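Long-range contacts in putative antibiotic biosynthesis monooxygenase (Bacteroides thetaiotaomicron, PDB 3KKF), which binds calcium and is probably an antibiotic biosynthesis monooxygenase of the dimeric alpha-beta barrel type, its substrate and reaction not established: residues A[6-11]-A[57-62]; A[12-17]-A[53-58]; A[35-40]-A[68-73]. All blocks are in the same frame, centred on the assembly; numbering follows the deposited sequence. Where two conformers were deposited one is given.

Contact 1 of 3, residues A[6-11]-A[57-62]. With CA (calcium ion), chain C.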
HETATM    1  N   MSE A   6       9.983  -0.506  -9.562  1.00 11.23           N
HETATM    2  CA  MSE A   6       8.888  -1.447  -9.828  1.00 10.94           C
HETATM    3  C   MSE A   6       7.985  -1.423  -8.622  1.00 10.38           C
HETATM    4  O   MSE A   6       8.430  -1.754  -7.527  1.00 10.84           O
HETATM    5  CB  MSE A   6       9.415  -2.840 -10.042  1.00 11.65           C
HETATM    6  CG  MSE A   6       8.339  -3.872 -10.204  1.00 13.52           C
HETATM    7 SE   MSE A   6       9.046  -5.661 -10.434  0.75 16.61          SE
HETATM    8  CE  MSE A   6       7.480  -6.604  -9.793  1.00 17.87           C
ATOM      9  N   VAL A   7       6.747  -1.009  -8.812  1.00  9.59           N
ATOM     10  CA  VAL A   7       5.748  -0.920  -7.765  1.00  9.60           C
ATOM     11  C   VAL A   7       4.638  -1.917  -8.073  1.00  9.69           C
ATOM     12  O   VAL A   7       4.129  -1.983  -9.218  1.00 10.18           O
ATOM     13  CB  VAL A   7       5.181   0.522  -7.655  1.00  9.87           C
ATOM     14  CG1 VAL A   7       4.139   0.623  -6.543  1.00 11.42           C
ATOM     15  CG2 VAL A   7       6.308   1.534  -7.423  1.00 10.98           C
ATOM     16  N   ARG A   8       4.278  -2.711  -7.076  1.00 10.24           N
ATOM     17  CA  ARG A   8       3.259  -3.710  -7.239  1.00 10.84           C
ATOM     18  C   ARG A   8       2.475  -3.901  -5.951  1.00 10.46           C
ATOM     19  O   ARG A   8       2.996  -3.685  -4.844  1.00 11.35           O
ATOM     20  CB  ARG A   8       3.911  -5.050  -7.646  1.00 12.20           C
ATOM     21  CG  ARG A   8       2.924  -6.116  -8.126  1.00 14.47           C
ATOM     22  CD  ARG A   8       3.641  -7.324  -8.740  1.00 15.13           C
ATOM     23  NE  ARG A   8       4.297  -8.099  -7.694  1.00 15.79           N
ATOM     24  CZ  ARG A   8       4.978  -9.222  -7.922  1.00 17.41           C
ATOM     25  NH1 ARG A   8       5.077  -9.703  -9.152  1.00 16.77           N
ATOM     26  NH2 ARG A   8       5.544  -9.876  -6.908  1.00 18.00           N
ATOM     27  N   LEU A   9       1.208  -4.251  -6.089  1.00 10.57           N
ATOM     28  CA  LEU A   9       0.401  -4.698  -4.967  1.00 11.19           C
ATOM     29  C   LEU A   9       0.167  -6.173  -5.129  1.00 11.08           C
ATOM     30  O   LEU A   9      -0.248  -6.639  -6.216  1.00 13.02           O
ATOM     31  CB  LEU A   9      -0.979  -4.041  -4.916  1.00 11.94           C
ATOM     32  CG  LEU A   9      -1.032  -2.559  -4.754  1.00 13.85           C
ATOM     33  CD1 LEU A   9      -2.453  -2.050  -4.971  1.00 16.92           C
ATOM     34  CD2 LEU A   9      -0.545  -2.178  -3.359  1.00 16.38           C
ATOM     35  N   SER A  10       0.487  -6.928  -4.109  1.00 11.16           N
ATOM     36  CA  SER A  10       0.095  -8.348  -4.045  1.00 11.53           C
ATOM     37  C   SER A  10      -1.097  -8.445  -3.117  1.00 11.23           C
ATOM     38  O   SER A  10      -1.043  -7.953  -1.986  1.00 11.93           O
ATOM     39  CB  SER A  10       1.194  -9.252  -3.525  1.00 12.54           C
ATOM     40  OG  SER A  10       2.266  -9.401  -4.396  1.00 15.79           O
ATOM     41  N   ARG A  11      -2.182  -9.034  -3.586  1.00 11.16           N
ATOM     42  CA  ARG A  11      -3.383  -9.268  -2.754  0.50 12.20           C
ATOM     43  C   ARG A  11      -3.478 -10.766  -2.589  1.00 12.07           C
ATOM     44  O   ARG A  11      -3.510 -11.499  -3.585  1.00 13.10           O
ATOM     45  CB  ARG A  11      -4.645  -8.687  -3.390  0.50 13.27           C
ATOM     46  CG  ARG A  11      -4.739  -7.174  -3.307  0.50 16.43           C
ATOM     47  CD  ARG A  11      -5.904  -6.645  -4.081  0.50 20.21           C
ATOM     48  NE  ARG A  11      -7.148  -7.342  -3.787  0.50 22.99           N
ATOM     49  CZ  ARG A  11      -8.140  -6.847  -3.052  0.50 25.25           C
ATOM     50  NH1 ARG A  11      -8.039  -5.646  -2.528  0.50 26.18           N
ATOM     51  NH2 ARG A  11      -9.242  -7.561  -2.853  0.50 26.49           N
ATOM     52  N   ILE A  57       0.112  -6.534   0.170  1.00  9.06           N
ATOM     53  CA  ILE A  57       1.474  -6.092   0.330  1.00  9.34           C
ATOM     54  C   ILE A  57       1.802  -5.024  -0.728  1.00  8.95           C
ATOM     55  O   ILE A  57       1.658  -5.269  -1.932  1.00  9.78           O
ATOM     56  CB  ILE A  57       2.512  -7.264   0.191  1.00  9.65           C
ATOM     57  CG1 ILE A  57       2.093  -8.481   1.029  1.00 10.30           C
ATOM     58  CG2 ILE A  57       3.929  -6.787   0.582  1.00 11.03           C
ATOM     59  CD1 ILE A  57       3.032  -9.618   0.947  1.00 12.73           C
ATOM     60  N   LEU A  58       2.238  -3.854  -0.268  1.00  8.79           N
ATOM     61  CA  LEU A  58       2.807  -2.837  -1.157  1.00  8.87           C
ATOM     62  C   LEU A  58       4.280  -3.194  -1.309  1.00  9.08           C
ATOM     63  O   LEU A  58       5.042  -3.245  -0.354  1.00  9.30           O
ATOM     64  CB  LEU A  58       2.670  -1.436  -0.568  1.00  9.56           C
ATOM     65  CG  LEU A  58       3.366  -0.313  -1.368  1.00 10.33           C
ATOM     66  CD1 LEU A  58       2.848  -0.130  -2.812  1.00 12.33           C
ATOM     67  CD2 LEU A  58       3.268   1.003  -0.600  1.00 12.34           C
ATOM     68  N   GLU A  59       4.653  -3.495  -2.537  1.00  9.07           N
ATOM     69  CA  GLU A  59       6.026  -3.911  -2.913  0.70  9.52           C
ATOM     70  C   GLU A  59       6.675  -2.843  -3.739  1.00  9.42           C
ATOM     71  O   GLU A  59       6.103  -2.427  -4.745  1.00 10.07           O
ATOM     72  CB  GLU A  59       5.989  -5.164  -3.793  0.70  9.80           C
ATOM     73  CG  GLU A  59       5.168  -6.332  -3.296  0.70 10.30           C
ATOM     74  CD  GLU A  59       4.998  -7.381  -4.422  0.70 11.54           C
ATOM     75  OE1 GLU A  59       5.955  -8.117  -4.734  0.70 12.62           O
ATOM     76  OE2 GLU A  59       3.886  -7.442  -5.006  0.70 12.81           O
ATOM     77  N   ILE A  60       7.867  -2.388  -3.332  1.00  8.68           N
ATOM     78  CA  ILE A  60       8.613  -1.417  -4.139  1.00  8.89           C
ATOM     79  C   ILE A  60      10.048  -1.966  -4.270  1.00  8.89           C
ATOM     80  O   ILE A  60      10.735  -2.182  -3.240  1.00  9.41           O
ATOM     81  CB  ILE A  60       8.634   0.010  -3.549  1.00  8.94           C
ATOM     82  CG1 ILE A  60       7.215   0.539  -3.321  1.00 10.72           C
ATOM     83  CG2 ILE A  60       9.440   0.919  -4.464  1.00 10.62           C
ATOM     84  CD1 ILE A  60       7.139   1.898  -2.586  1.00 11.79           C
ATOM     85  N   TYR A  61      10.454  -2.245  -5.511  1.00  9.01           N
ATOM     86  CA  TYR A  61      11.788  -2.711  -5.824  1.00  9.61           C
ATOM     87  C   TYR A  61      12.506  -1.621  -6.593  1.00  9.62           C
ATOM     88  O   TYR A  61      11.889  -0.854  -7.338  1.00 10.29           O
ATOM     89  CB  TYR A  61      11.742  -4.001  -6.675  1.00  9.66           C
ATOM     90  CG  TYR A  61      10.917  -5.101  -6.056  1.00  9.54           C
ATOM     91  CD1 TYR A  61      11.471  -5.967  -5.143  1.00  9.62           C
ATOM     92  CD2 TYR A  61       9.557  -5.241  -6.343  1.00  9.83           C
ATOM     93  CE1 TYR A  61      10.708  -6.972  -4.533  1.00 10.71           C
ATOM     94  CE2 TYR A  61       8.797  -6.223  -5.768  1.00  9.70           C
ATOM     95  CZ  TYR A  61       9.368  -7.086  -4.848  1.00 10.36           C
ATOM     96  OH  TYR A  61       8.622  -8.061  -4.258  1.00 11.86           O
ATOM     97  N   ALA A  62      13.830  -1.531  -6.436  1.00 10.31           N
ATOM     98  CA  ALA A  62      14.597  -0.490  -7.134  1.00 10.30           C
ATOM     99  C   ALA A  62      14.435  -0.549  -8.654  1.00 10.32           C
ATOM    100  O   ALA A  62      14.459   0.483  -9.323  1.00 11.05           O
ATOM    101  CB  ALA A  62      16.072  -0.594  -6.769  1.00 11.48           C
TER
HETATM  102 CA    CA C 202      14.952   2.760  -9.251  0.75 10.73          CA
HETATM  103  O   HOH W   1      17.125   1.893  -9.710  1.00 20.95           O
HETATM  104  O   HOH W   2      15.923   3.062  -7.098  1.00 18.05           O
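Glu59 leans across from strand 54-61 to strand 6-14 and carries its carboxylate between Arg8 and Ser10. Its CB and CG lie against the carbonyl O of Arg8, with CG anti to Glu59's own carbonyl carbon (chi1 -50°), and the chain then runs out extended to CD. At the tip OE2 takes two donors from opposite faces of the carboxylate plane: NE of Arg8 at 2.8 Å, on the syn side, and OG of Ser10 at 2.6 Å, from well above the plane. OE1 receives NH2 of Arg8 at 2.8 Å on its syn lone pair and OH of Tyr61 at 2.7 Å on its anti lone pair. Arg8 therefore grips side-on, with NE and NH2 on separate oxygens, and four donors fix the rotation of this buried carboxylate. CE of Met6, a selenomethionine, lies over the rim of one guanidinium face of Arg8, while its SE approaches CD2 of Tyr61 at 4.1 Å, an oblique Met-aromatic contact.

On the other face of the sheet, CD1 of Leu58 sits 4.0 Å from both CG1 of Val7 and CD2 of Leu9, beside Tyr44 of the second subunit. Just past the strand, the carbonyl O of Ala62 binds a calcium ion at 2.3 Å. Paired backbone bonds, such as Glu59 N to Arg8 O at 2.8 Å, make this the central antiparallel ladder of a ferredoxin-like sheet, as in dimeric alpha-beta barrel proteins.

Contact 2 of 3, residues A[12-17]-A[53-58]. With CA (calcium ion), chain B.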
ATOM      1  N   ILE A  12      -3.487 -11.229  -1.334  1.00 11.97           N
ATOM      2  CA  ILE A  12      -3.453 -12.642  -1.029  1.00 11.81           C
ATOM      3  C   ILE A  12      -4.598 -13.039  -0.129  1.00 11.15           C
ATOM      4  O   ILE A  12      -4.970 -12.282   0.775  1.00 11.60           O
ATOM      5  CB  ILE A  12      -2.089 -12.971  -0.294  1.00 12.88           C
ATOM      6  CG1 ILE A  12      -0.890 -12.266  -1.011  1.00 14.67           C
ATOM      7  CG2 ILE A  12      -1.879 -14.493  -0.169  1.00 14.66           C
ATOM      8  CD1 ILE A  12       0.391 -12.166  -0.228  1.00 17.62           C
ATOM      9  N   ILE A  13      -5.188 -14.207  -0.395  1.00 11.07           N
ATOM     10  CA  ILE A  13      -6.170 -14.793   0.508  1.00 10.73           C
ATOM     11  C   ILE A  13      -5.546 -16.104   0.976  1.00 10.90           C
ATOM     12  O   ILE A  13      -5.196 -16.966   0.162  1.00 11.81           O
ATOM     13  CB  ILE A  13      -7.541 -15.065  -0.120  1.00 11.35           C
ATOM     14  CG1 ILE A  13      -8.166 -13.751  -0.611  1.00 12.36           C
ATOM     15  CG2 ILE A  13      -8.466 -15.750   0.918  1.00 12.73           C
ATOM     16  CD1 ILE A  13      -9.505 -13.925  -1.358  1.00 15.38           C
ATOM     17  N   ILE A  14      -5.406 -16.203   2.300  1.00 11.08           N
ATOM     18  CA  ILE A  14      -4.792 -17.348   2.940  0.50 11.24           C
ATOM     19  C   ILE A  14      -5.843 -18.246   3.595  1.00 12.10           C
ATOM     20  O   ILE A  14      -6.839 -17.787   4.081  1.00 12.42           O
ATOM     21  CB  ILE A  14      -3.716 -16.896   4.014  0.50 10.81           C
ATOM     22  CG1 ILE A  14      -2.618 -16.007   3.363  0.50 10.91           C
ATOM     23  CG2 ILE A  14      -3.081 -18.097   4.717  0.50 11.86           C
ATOM     24  CD1 ILE A  14      -2.863 -14.488   3.497  0.50 11.26           C
ATOM     25  N   ASP A  15      -5.607 -19.553   3.533  1.00 13.10           N
ATOM     26  CA  ASP A  15      -6.478 -20.522   4.186  0.60 13.93           C
ATOM     27  C   ASP A  15      -6.587 -20.095   5.664  1.00 13.69           C
ATOM     28  O   ASP A  15      -5.579 -20.030   6.365  1.00 13.48           O
ATOM     29  CB  ASP A  15      -5.880 -21.919   4.059  0.60 14.76           C
ATOM     30  CG  ASP A  15      -6.805 -22.998   4.549  0.60 15.62           C
ATOM     31  OD1 ASP A  15      -7.702 -22.711   5.375  0.60 16.19           O
ATOM     32  OD2 ASP A  15      -6.629 -24.159   4.120  0.60 17.37           O
ATOM     33  N   PRO A  16      -7.828 -19.800   6.149  1.00 13.98           N
ATOM     34  CA  PRO A  16      -7.901 -19.321   7.556  1.00 14.60           C
ATOM     35  C   PRO A  16      -7.264 -20.195   8.616  1.00 15.55           C
ATOM     36  O   PRO A  16      -6.717 -19.670   9.585  1.00 15.93           O
ATOM     37  CB  PRO A  16      -9.408 -19.191   7.800  1.00 15.35           C
ATOM     38  CG  PRO A  16      -9.991 -18.995   6.474  1.00 15.75           C
ATOM     39  CD  PRO A  16      -9.147 -19.755   5.502  1.00 14.18           C
ATOM     40  N   GLU A  17      -7.279 -21.510   8.419  1.00 16.09           N
ATOM     41  CA  GLU A  17      -6.703 -22.421   9.395  1.00 16.97           C
ATOM     42  C   GLU A  17      -5.185 -22.425   9.426  1.00 16.98           C
ATOM     43  O   GLU A  17      -4.591 -22.975  10.336  1.00 18.77           O
ATOM     44  CB  GLU A  17      -7.242 -23.876   9.174  1.00 17.78           C
ATOM     45  CG  GLU A  17      -8.734 -24.034   9.507  1.00 18.75           C
ATOM     46  CD  GLU A  17      -9.629 -23.296   8.546  1.00 19.43           C
ATOM     47  OE1 GLU A  17      -9.529 -23.567   7.344  1.00 23.04           O
ATOM     48  OE2 GLU A  17     -10.443 -22.459   8.974  1.00 20.05           O
ATOM     49  N   ASN A  53      -7.296 -12.945   7.141  1.00 11.16           N
ATOM     50  CA  ASN A  53      -6.646 -13.817   6.147  1.00 10.95           C
ATOM     51  C   ASN A  53      -6.551 -13.184   4.747  1.00 10.91           C
ATOM     52  O   ASN A  53      -6.117 -13.840   3.820  1.00 11.31           O
ATOM     53  CB  ASN A  53      -7.346 -15.184   6.073  1.00 11.66           C
ATOM     54  CG  ASN A  53      -8.732 -15.091   5.547  1.00 13.12           C
ATOM     55  OD1 ASN A  53      -9.532 -14.237   6.004  1.00 14.48           O
ATOM     56  ND2 ASN A  53      -9.069 -15.967   4.574  1.00 13.79           N
ATOM     57  N   HIS A  54      -6.999 -11.939   4.642  1.00 10.29           N
ATOM     58  CA  HIS A  54      -6.861 -11.135   3.413  1.00 10.31           C
ATOM     59  C   HIS A  54      -5.699 -10.155   3.681  1.00 10.24           C
ATOM     60  O   HIS A  54      -5.812  -9.249   4.487  1.00 11.68           O
ATOM     61  CB  HIS A  54      -8.135 -10.382   3.085  1.00 11.51           C
ATOM     62  CG  HIS A  54      -9.242 -11.251   2.590  1.00 11.93           C
ATOM     63  ND1 HIS A  54      -9.936 -10.970   1.436  1.00 13.81           N
ATOM     64  CD2 HIS A  54      -9.752 -12.413   3.054  1.00 13.72           C
ATOM     65  CE1 HIS A  54     -10.848 -11.909   1.235  1.00 16.38           C
ATOM     66  NE2 HIS A  54     -10.752 -12.797   2.195  1.00 16.08           N
ATOM     67  N   VAL A  55      -4.569 -10.395   3.025  1.00 10.53           N
ATOM     68  CA  VAL A  55      -3.366  -9.613   3.184  1.00 10.72           C
ATOM     69  C   VAL A  55      -3.031  -8.868   1.862  1.00 10.43           C
ATOM     70  O   VAL A  55      -3.122  -9.438   0.761  1.00 12.25           O
ATOM     71  CB  VAL A  55      -2.180 -10.534   3.605  1.00 10.75           C
ATOM     72  CG1 VAL A  55      -0.815  -9.814   3.498  1.00 13.46           C
ATOM     73  CG2 VAL A  55      -2.427 -11.107   5.017  1.00 12.29           C
ATOM     74  N   THR A  56      -2.679  -7.592   1.973  1.00  9.63           N
ATOM     75  CA  THR A  56      -2.210  -6.807   0.840  1.00  9.66           C
ATOM     76  C   THR A  56      -0.792  -6.370   1.138  1.00  9.15           C
ATOM     77  O   THR A  56      -0.506  -5.903   2.263  1.00  8.97           O
ATOM     78  CB  THR A  56      -3.101  -5.584   0.590  1.00 10.83           C
ATOM     79  OG1 THR A  56      -4.361  -6.005   0.112  1.00 12.74           O
ATOM     80  CG2 THR A  56      -2.503  -4.643  -0.487  1.00 11.99           C
ATOM     81  N   ILE A  57       0.112  -6.534   0.170  1.00  9.06           N
ATOM     82  CA  ILE A  57       1.474  -6.092   0.330  1.00  9.34           C
ATOM     83  C   ILE A  57       1.802  -5.024  -0.728  1.00  8.95           C
ATOM     84  O   ILE A  57       1.658  -5.269  -1.932  1.00  9.78           O
ATOM     85  CB  ILE A  57       2.512  -7.264   0.191  1.00  9.65           C
ATOM     86  CG1 ILE A  57       2.093  -8.481   1.029  1.00 10.30           C
ATOM     87  CG2 ILE A  57       3.929  -6.787   0.582  1.00 11.03           C
ATOM     88  CD1 ILE A  57       3.032  -9.618   0.947  1.00 12.73           C
ATOM     89  N   LEU A  58       2.238  -3.854  -0.268  1.00  8.79           N
ATOM     90  CA  LEU A  58       2.807  -2.837  -1.157  1.00  8.87           C
ATOM     91  C   LEU A  58       4.280  -3.194  -1.309  1.00  9.08           C
ATOM     92  O   LEU A  58       5.042  -3.245  -0.354  1.00  9.30           O
ATOM     93  CB  LEU A  58       2.670  -1.436  -0.568  1.00  9.56           C
ATOM     94  CG  LEU A  58       3.366  -0.313  -1.368  1.00 10.33           C
ATOM     95  CD1 LEU A  58       2.848  -0.130  -2.812  1.00 12.33           C
ATOM     96  CD2 LEU A  58       3.268   1.003  -0.600  1.00 12.34           C
TER
HETATM   97 CA    CA B 201      -9.838 -23.950   5.333  0.75 24.87          CA
HETATM   98  O   HOH W   3      -8.080 -25.628   5.366  1.00 26.57           O
HETATM   99  O   HOH W   4     -11.575 -25.411   5.533  1.00 27.88           O
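Ile13 lays its CG1 over the centre of the His54 imidazole, 3.8 Å from the ring centroid, a CH-pi contact between neighbours of a non-hydrogen-bonded antiparallel pair. This is the far end of the same antiparallel ladder, where strands 6-14 and 54-61 part in the ferredoxin-like sheet. The two side chains run alongside each other, and CD1 of Ile13 reaches on to CE1 of His54 at 3.5 Å.

The face turned to helix 19-36 is aliphatic: CD1 of Ile12 meets CD1 of Ile57 at 3.9 Å, CD1 of Ile14, in the conformer given, meets CG2 of Val55, and Tyr22 of the helix packs on Ile12 and Ile14. Main-chain bonds between Ile12 and Val55 hold the two strands in step, and Ile14 N adds one to the O of Asn53.

Beyond the ladder, a calcium ion is bound by OD1 of Asp15 at 2.5 Å and OE1 of Glu17 at 2.1 Å; OD1 of Asp15 also closes an Asx turn by accepting from Glu17 N. Asn53 finishes the strand pairing with its side chain. Its CG stands between the backbone N and the carbonyl carbon (chi1 66°), which lets ND2 turn back to the O of Ile14 at 2.9 Å, with that oxygen lying in the amide plane.

Contact 3 of 3, residues A[35-40]-A[68-73]. With ACT (acetate ion), chain D.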
ATOM      1  N   ARG A  35      16.546  -6.451   5.465  1.00 11.60           N
ATOM      2  CA  ARG A  35      17.887  -6.466   6.045  0.50 12.27           C
ATOM      3  C   ARG A  35      19.006  -6.681   5.029  1.00 12.00           C
ATOM      4  O   ARG A  35      20.057  -6.053   5.095  1.00 12.52           O
ATOM      5  CB  ARG A  35      17.957  -7.622   7.093  0.50 12.68           C
ATOM      6  CG  ARG A  35      19.345  -7.843   7.808  0.50 13.22           C
ATOM      7  CD  ARG A  35      19.296  -9.042   8.779  0.50 15.04           C
ATOM      8  N   LEU A  36      18.783  -7.612   4.109  1.00 11.55           N
ATOM      9  CA  LEU A  36      19.827  -8.056   3.192  1.00 12.13           C
ATOM     10  C   LEU A  36      19.863  -7.494   1.794  1.00 12.17           C
ATOM     11  O   LEU A  36      20.930  -7.517   1.168  1.00 14.03           O
ATOM     12  CB  LEU A  36      19.742  -9.592   3.042  1.00 12.70           C
ATOM     13  CG  LEU A  36      19.920 -10.501   4.248  1.00 14.60           C
ATOM     14  CD1 LEU A  36      19.950 -11.952   3.762  1.00 16.29           C
ATOM     15  CD2 LEU A  36      21.184 -10.164   5.014  1.00 16.89           C
ATOM     16  N   GLU A  37      18.741  -7.029   1.275  1.00 11.30           N
ATOM     17  CA  GLU A  37      18.654  -6.659  -0.144  1.00 10.83           C
ATOM     18  C   GLU A  37      18.499  -5.162  -0.365  1.00 10.47           C
ATOM     19  O   GLU A  37      17.434  -4.616  -0.148  1.00 10.69           O
ATOM     20  CB  GLU A  37      17.469  -7.404  -0.772  1.00 10.85           C
ATOM     21  CG  GLU A  37      17.497  -8.924  -0.632  1.00 10.97           C
ATOM     22  CD  GLU A  37      16.398  -9.566  -1.443  1.00 10.73           C
ATOM     23  OE1 GLU A  37      16.471  -9.522  -2.688  1.00 10.85           O
ATOM     24  OE2 GLU A  37      15.425 -10.049  -0.847  1.00 10.91           O
ATOM     25  N   PRO A  38      19.575  -4.486  -0.829  1.00 11.50           N
ATOM     26  CA  PRO A  38      19.457  -3.052  -1.043  1.00 11.31           C
ATOM     27  C   PRO A  38      18.393  -2.630  -2.090  1.00 11.12           C
ATOM     28  O   PRO A  38      17.841  -1.541  -1.994  1.00 12.01           O
ATOM     29  CB  PRO A  38      20.871  -2.648  -1.504  1.00 12.26           C
ATOM     30  CG  PRO A  38      21.737  -3.669  -0.907  1.00 13.60           C
ATOM     31  CD  PRO A  38      20.965  -4.937  -1.012  1.00 11.88           C
ATOM     32  N   GLY A  39      18.105  -3.523  -3.033  1.00 10.63           N
ATOM     33  CA  GLY A  39      17.118  -3.301  -4.080  1.00 10.43           C
ATOM     34  C   GLY A  39      15.673  -3.526  -3.672  1.00 10.24           C
ATOM     35  O   GLY A  39      14.773  -3.249  -4.434  1.00 10.85           O
ATOM     36  N   VAL A  40      15.454  -4.081  -2.483  1.00  9.77           N
ATOM     37  CA  VAL A  40      14.082  -4.205  -1.919  1.00  9.71           C
ATOM     38  C   VAL A  40      13.887  -2.931  -1.093  1.00  9.12           C
ATOM     39  O   VAL A  40      14.502  -2.767  -0.022  1.00 10.19           O
ATOM     40  CB  VAL A  40      13.886  -5.479  -1.069  1.00  9.64           C
ATOM     41  CG1 VAL A  40      12.518  -5.436  -0.353  1.00 11.59           C
ATOM     42  CG2 VAL A  40      14.038  -6.743  -1.922  1.00 11.41           C
ATOM     43  N   LYS A  68      13.922  -9.680  -9.740  1.00 11.44           N
ATOM     44  CA  LYS A  68      14.348 -10.997 -10.186  0.50 11.99           C
ATOM     45  C   LYS A  68      15.373 -11.589  -9.228  1.00 11.43           C
ATOM     46  O   LYS A  68      15.318 -12.792  -8.937  1.00 12.60           O
ATOM     47  CB  LYS A  68      14.848 -10.980 -11.636  0.50 12.85           C
ATOM     48  CG  LYS A  68      13.759 -10.717 -12.609  0.50 14.87           C
ATOM     49  CD  LYS A  68      12.604 -11.672 -12.422  0.50 18.26           C
ATOM     50  CE  LYS A  68      11.559 -11.459 -13.435  0.50 20.24           C
ATOM     51  NZ  LYS A  68      12.105 -11.707 -14.765  0.50 22.47           N
ATOM     52  N   SER A  69      16.267 -10.777  -8.703  1.00 10.95           N
ATOM     53  CA  SER A  69      17.228 -11.273  -7.716  1.00 11.12           C
ATOM     54  C   SER A  69      16.493 -11.730  -6.413  1.00 10.44           C
ATOM     55  O   SER A  69      16.795 -12.796  -5.846  1.00 10.93           O
ATOM     56  CB  SER A  69      18.268 -10.204  -7.381  1.00 11.61           C
ATOM     57  OG  SER A  69      19.240 -10.687  -6.461  1.00 12.39           O
ATOM     58  N   HIS A  70      15.536 -10.921  -5.969  1.00  9.73           N
ATOM     59  CA  HIS A  70      14.755 -11.225  -4.779  1.00  9.82           C
ATOM     60  C   HIS A  70      14.071 -12.604  -4.837  1.00  9.95           C
ATOM     61  O   HIS A  70      14.142 -13.379  -3.867  1.00 10.45           O
ATOM     62  CB  HIS A  70      13.702 -10.119  -4.571  1.00  9.71           C
ATOM     63  CG  HIS A  70      12.725 -10.402  -3.476  1.00  9.76           C
ATOM     64  ND1 HIS A  70      13.086 -10.451  -2.146  1.00  9.66           N
ATOM     65  CD2 HIS A  70      11.381 -10.628  -3.512  1.00 10.01           C
ATOM     66  CE1 HIS A  70      12.012 -10.711  -1.427  1.00 10.84           C
ATOM     67  NE2 HIS A  70      10.969 -10.817  -2.228  1.00 11.10           N
ATOM     68  N   ILE A  71      13.432 -12.921  -5.967  1.00 10.39           N
ATOM     69  CA  ILE A  71      12.709 -14.183  -6.057  1.00 11.73           C
ATOM     70  C   ILE A  71      13.626 -15.405  -6.242  1.00 11.96           C
ATOM     71  O   ILE A  71      13.145 -16.540  -6.196  1.00 13.45           O
ATOM     72  CB  ILE A  71      11.557 -14.139  -7.077  1.00 11.89           C
ATOM     73  CG1 ILE A  71      12.084 -14.036  -8.523  1.00 12.82           C
ATOM     74  CG2 ILE A  71      10.586 -13.029  -6.709  1.00 13.08           C
ATOM     75  CD1 ILE A  71      10.958 -14.085  -9.606  1.00 14.93           C
ATOM     76  N   ALA A  72      14.926 -15.180  -6.432  1.00 12.20           N
ATOM     77  CA  ALA A  72      15.921 -16.259  -6.460  1.00 12.16           C
ATOM     78  C   ALA A  72      16.597 -16.490  -5.094  1.00 11.97           C
ATOM     79  O   ALA A  72      17.381 -17.453  -4.932  1.00 13.17           O
ATOM     80  CB  ALA A  72      16.985 -15.949  -7.507  1.00 12.90           C
ATOM     81  N   THR A  73      16.297 -15.649  -4.100  1.00 11.38           N
ATOM     82  CA  THR A  73      16.972 -15.776  -2.802  1.00 11.31           C
ATOM     83  C   THR A  73      16.487 -16.998  -1.984  1.00 11.30           C
ATOM     84  O   THR A  73      15.315 -17.434  -2.115  1.00 12.15           O
ATOM     85  CB  THR A  73      16.793 -14.536  -1.917  1.00 11.03           C
ATOM     86  OG1 THR A  73      15.417 -14.398  -1.557  1.00 11.21           O
ATOM     87  CG2 THR A  73      17.321 -13.283  -2.559  1.00 10.95           C
TER
HETATM   88  C   ACT D 203       7.434 -11.149  -0.857  1.00 18.47           C
HETATM   89  O   ACT D 203       6.987 -11.229  -2.000  1.00 19.14           O
HETATM   90  OXT ACT D 203       8.658 -11.201  -0.725  1.00 17.38           O
HETATM   91  CH3 ACT D 203       6.544 -10.976   0.309  1.00 19.13           C
HETATM   92  O   HOH W   5      18.989 -10.208  -3.711  1.00 13.09           O
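Ser69 and Glu37 are joined through a water, which donates a hydrogen bond to OE1 of Glu37 at 2.8 Å and is also hydrogen-bonded to OG of Ser69. One residue on, His70 makes the direct link. Its CG is anti to the backbone N (chi1 173°), which carries the ring from helix 64-71 across to the turn that follows helix 19-36. There ND1 donates to OE2 of Glu37 at 2.7 Å, nearly straight at 168°. The oxygen accepts on its syn lone pair and lies in the imidazole plane; ring and carboxylate are almost coplanar, 20° apart.

At the other nitrogen, NE2 donates to OXT of an acetate, probably from the crystallisation liquor, at 2.8 Å, so the imidazole bridges two carboxylates, and the bonds at its two nitrogens fix the rotation of the ring. CG2 of Val40 approaches the ring obliquely, 3.8 Å from ND1, and the Phe76 ring meets it too. The carbonyl O of His70 takes both the backbone N and the OG1 of Thr73, the latter at 2.8 Å.

Thr73 comes last. Its CG2 packs 3.9 Å from OE1 of Glu37, while OG1 caps the N terminus of helix 74-83 at the N of Phe76. Across the contact, Glu37 is also hydrogen-bonded to His75 through OE2, and its own O receives Val40 N to close a type I beta turn. The result is a His-carboxylate hydrogen bond between a helix and a helix-to-strand turn, beside a bound acetate, on the helical side of the ferredoxin-like sheet.

From the N terminus, strand 6-14 supplies the first half of contact 1 and then of contact 2. Strand 54-61 returns antiparallel, so contact 2 closes the shorter loop, holding helix 19-36 and strand 40-48, and contact 1 closes the longer one around it; the two share Ile57 and Leu58. Contact 3 starts within both loops, at the end of helix 19-36, and finishes beyond them on helix 64-71, thus crossing both. It ties the turn after helix 19-36 to the end of helix 64-71, on the helical side of the sheet, and meets contact 1 where Ala62 N probably hydrogen-bonds to Gly39 O, at 2.8 Å. Contacts 2 and 3 do not touch and lie on opposite sides of the chain's centre.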